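PDB 1ANV: E2A dna-binding protein from Human adenovirus 5, which binds single-stranded DNA and forms multimers, unwinding the template without ATP during strand-displacement replication of the viral genome and enhancing initiation. Local coordinates for residues 192-197 against 267-272. Numbering follows the deposited sequence.
Sequences AQVAFK and VHHPAL
Ala195 packs its CA and methyl against the start of strand 271-275, and here the two backbones come closest, CA of Ala195 lying 4.3 Å from CA of Leu272. No hydrogen bond crosses the contact, but Ala195 CA lies 3.5 Å from Ala271 O in a nearly straight CA-H...O contact (166° at the hydrogen). Ala195 CB rests 3.5 Å from Leu272 C, so a bare methyl suits this buried spot, where helix and strand backbones almost meet; Pro244 of the neighbouring strand 242-246 touches the same methyl. Beside it Val194 fills the angle between helix and turn. With CG1 anti to the backbone N (chi1 -175°), that branch reaches 3.5 Å from His269 CB and 3.8 Å from Ala271 CB, a short branched side chain wedged against a bend. The bend itself is an inverse gamma turn centred on Pro270, whose ring restricts phi there, closed by Ala271 N bonding to His269 O (2.6 Å). It turns the chain from the end of helix 261-268 into the central strand of a three-stranded antiparallel sheet, and helix 189-206 packs on this junction, joining the two zinc-binding family regions away from either metal. On the more open side, away from the buried alanines, partly exposed Lys197 and His269 meet more loosely: the flat imidazole offers a face to Lys197 CB, 4.0 Å from the ring centroid and 10° off its normal, a CH-pi contact. Lysine supplies an aliphatic root, while the rest of its chain carries NZ away to a salt bridge with Glu106.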
loop_
_atom_site.group_PDB
_atom_site.type_symbol
_atom_site.label_atom_id
_atom_site.label_comp_id
_atom_site.label_asym_id
_atom_site.label_seq_id
_atom_site.Cartn_x
_atom_site.Cartn_y
_atom_site.Cartn_z
ATOM N N ALA A 192 4.750 -15.062 -0.765
ATOM C CA ALA A 192 5.107 -13.721 -0.373
ATOM C C ALA A 192 6.507 -13.356 -0.825
ATOM O O ALA A 192 6.821 -12.191 -1.056
ATOM C CB ALA A 192 4.968 -13.565 1.125
ATOM N N GLN A 193 7.382 -14.338 -0.951
ATOM C CA GLN A 193 8.700 -13.948 -1.356
ATOM C C GLN A 193 8.755 -13.692 -2.824
ATOM O O GLN A 193 9.525 -12.871 -3.324
ATOM C CB GLN A 193 9.822 -14.867 -0.912
ATOM C CG GLN A 193 11.185 -14.233 -1.226
ATOM C CD GLN A 193 12.283 -14.880 -0.423
ATOM O OE1 GLN A 193 12.516 -16.086 -0.549
ATOM N NE2 GLN A 193 12.934 -14.096 0.429
ATOM N N VAL A 194 7.904 -14.410 -3.508
ATOM C CA VAL A 194 7.839 -14.219 -4.925
ATOM C C VAL A 194 7.402 -12.795 -5.198
ATOM O O VAL A 194 8.062 -12.065 -5.926
ATOM C CB VAL A 194 6.807 -15.149 -5.518
ATOM C CG1 VAL A 194 6.826 -15.038 -7.038
ATOM C CG2 VAL A 194 7.084 -16.574 -5.054
ATOM N N ALA A 195 6.275 -12.411 -4.592
ATOM C CA ALA A 195 5.731 -11.082 -4.783
ATOM C C ALA A 195 6.782 -10.021 -4.577
ATOM O O ALA A 195 6.893 -9.097 -5.391
ATOM C CB ALA A 195 4.528 -10.829 -3.909
ATOM N N PHE A 196 7.553 -10.189 -3.492
ATOM C CA PHE A 196 8.625 -9.265 -3.172
ATOM C C PHE A 196 9.661 -9.301 -4.256
ATOM O O PHE A 196 10.197 -8.272 -4.667
ATOM C CB PHE A 196 9.277 -9.537 -1.813
ATOM C CG PHE A 196 8.447 -8.916 -0.737
ATOM C CD1 PHE A 196 8.557 -7.556 -0.460
ATOM C CD2 PHE A 196 7.499 -9.671 -0.049
ATOM C CE1 PHE A 196 7.773 -6.964 0.530
ATOM C CE2 PHE A 196 6.698 -9.099 0.937
ATOM C CZ PHE A 196 6.845 -7.743 1.221
ATOM N N LYS A 197 9.939 -10.512 -4.717
ATOM C CA LYS A 197 10.916 -10.611 -5.779
ATOM C C LYS A 197 10.384 -9.906 -7.025
ATOM O O LYS A 197 11.090 -9.196 -7.744
ATOM C CB LYS A 197 11.378 -12.039 -6.055
ATOM C CG LYS A 197 12.220 -12.667 -4.936
ATOM C CD LYS A 197 13.092 -13.814 -5.438
ATOM C CE LYS A 197 13.490 -14.838 -4.388
ATOM N NZ LYS A 197 12.820 -16.138 -4.559
ATOM N N VAL A 267 6.323 -12.823 -14.810
ATOM C CA VAL A 267 6.425 -14.178 -15.319
ATOM C C VAL A 267 7.459 -15.005 -14.557
ATOM O O VAL A 267 7.244 -16.164 -14.237
ATOM C CB VAL A 267 6.555 -14.241 -16.822
ATOM C CG1 VAL A 267 6.617 -15.696 -17.271
ATOM C CG2 VAL A 267 5.345 -13.541 -17.432
ATOM N N HIS A 268 8.577 -14.410 -14.212
ATOM C CA HIS A 268 9.532 -15.160 -13.457
ATOM C C HIS A 268 9.072 -15.245 -12.024
ATOM O O HIS A 268 9.609 -16.025 -11.238
ATOM C CB HIS A 268 10.903 -14.479 -13.473
ATOM C CG HIS A 268 11.468 -14.350 -14.844
ATOM N ND1 HIS A 268 11.165 -15.266 -15.842
ATOM C CD2 HIS A 268 12.307 -13.411 -15.357
ATOM C CE1 HIS A 268 11.824 -14.870 -16.929
ATOM N NE2 HIS A 268 12.519 -13.767 -16.667
ATOM N N HIS A 269 8.086 -14.407 -11.699
ATOM C CA HIS A 269 7.549 -14.307 -10.350
ATOM C C HIS A 269 6.068 -14.029 -10.344
ATOM O O HIS A 269 5.652 -12.902 -10.063
ATOM C CB HIS A 269 8.270 -13.175 -9.595
ATOM C CG HIS A 269 9.760 -13.241 -9.738
ATOM N ND1 HIS A 269 10.502 -14.314 -9.233
ATOM C CD2 HIS A 269 10.626 -12.380 -10.337
ATOM C CE1 HIS A 269 11.773 -14.075 -9.533
ATOM N NE2 HIS A 269 11.886 -12.924 -10.195
ATOM N N PRO A 270 5.310 -15.076 -10.665
ATOM C CA PRO A 270 3.863 -15.048 -10.757
ATOM C C PRO A 270 3.151 -14.798 -9.440
ATOM O O PRO A 270 2.367 -15.624 -8.949
ATOM C CB PRO A 270 3.429 -16.398 -11.307
ATOM C CG PRO A 270 4.650 -17.295 -11.269
ATOM C CD PRO A 270 5.854 -16.423 -10.946
ATOM N N ALA A 271 3.424 -13.625 -8.896
ATOM C CA ALA A 271 2.833 -13.149 -7.672
ATOM C C ALA A 271 3.085 -11.660 -7.503
ATOM O O ALA A 271 4.122 -11.130 -7.892
ATOM C CB ALA A 271 3.227 -13.976 -6.469
ATOM N N LEU A 272 2.098 -10.978 -6.953
ATOM C CA LEU A 272 2.178 -9.558 -6.770
ATOM C C LEU A 272 1.870 -9.168 -5.352
ATOM O O LEU A 272 1.149 -9.847 -4.636
ATOM C CB LEU A 272 1.110 -8.870 -7.634
ATOM C CG LEU A 272 1.408 -8.762 -9.128
ATOM C CD1 LEU A 272 0.230 -8.056 -9.776
ATOM C CD2 LEU A 272 2.669 -7.948 -9.403
#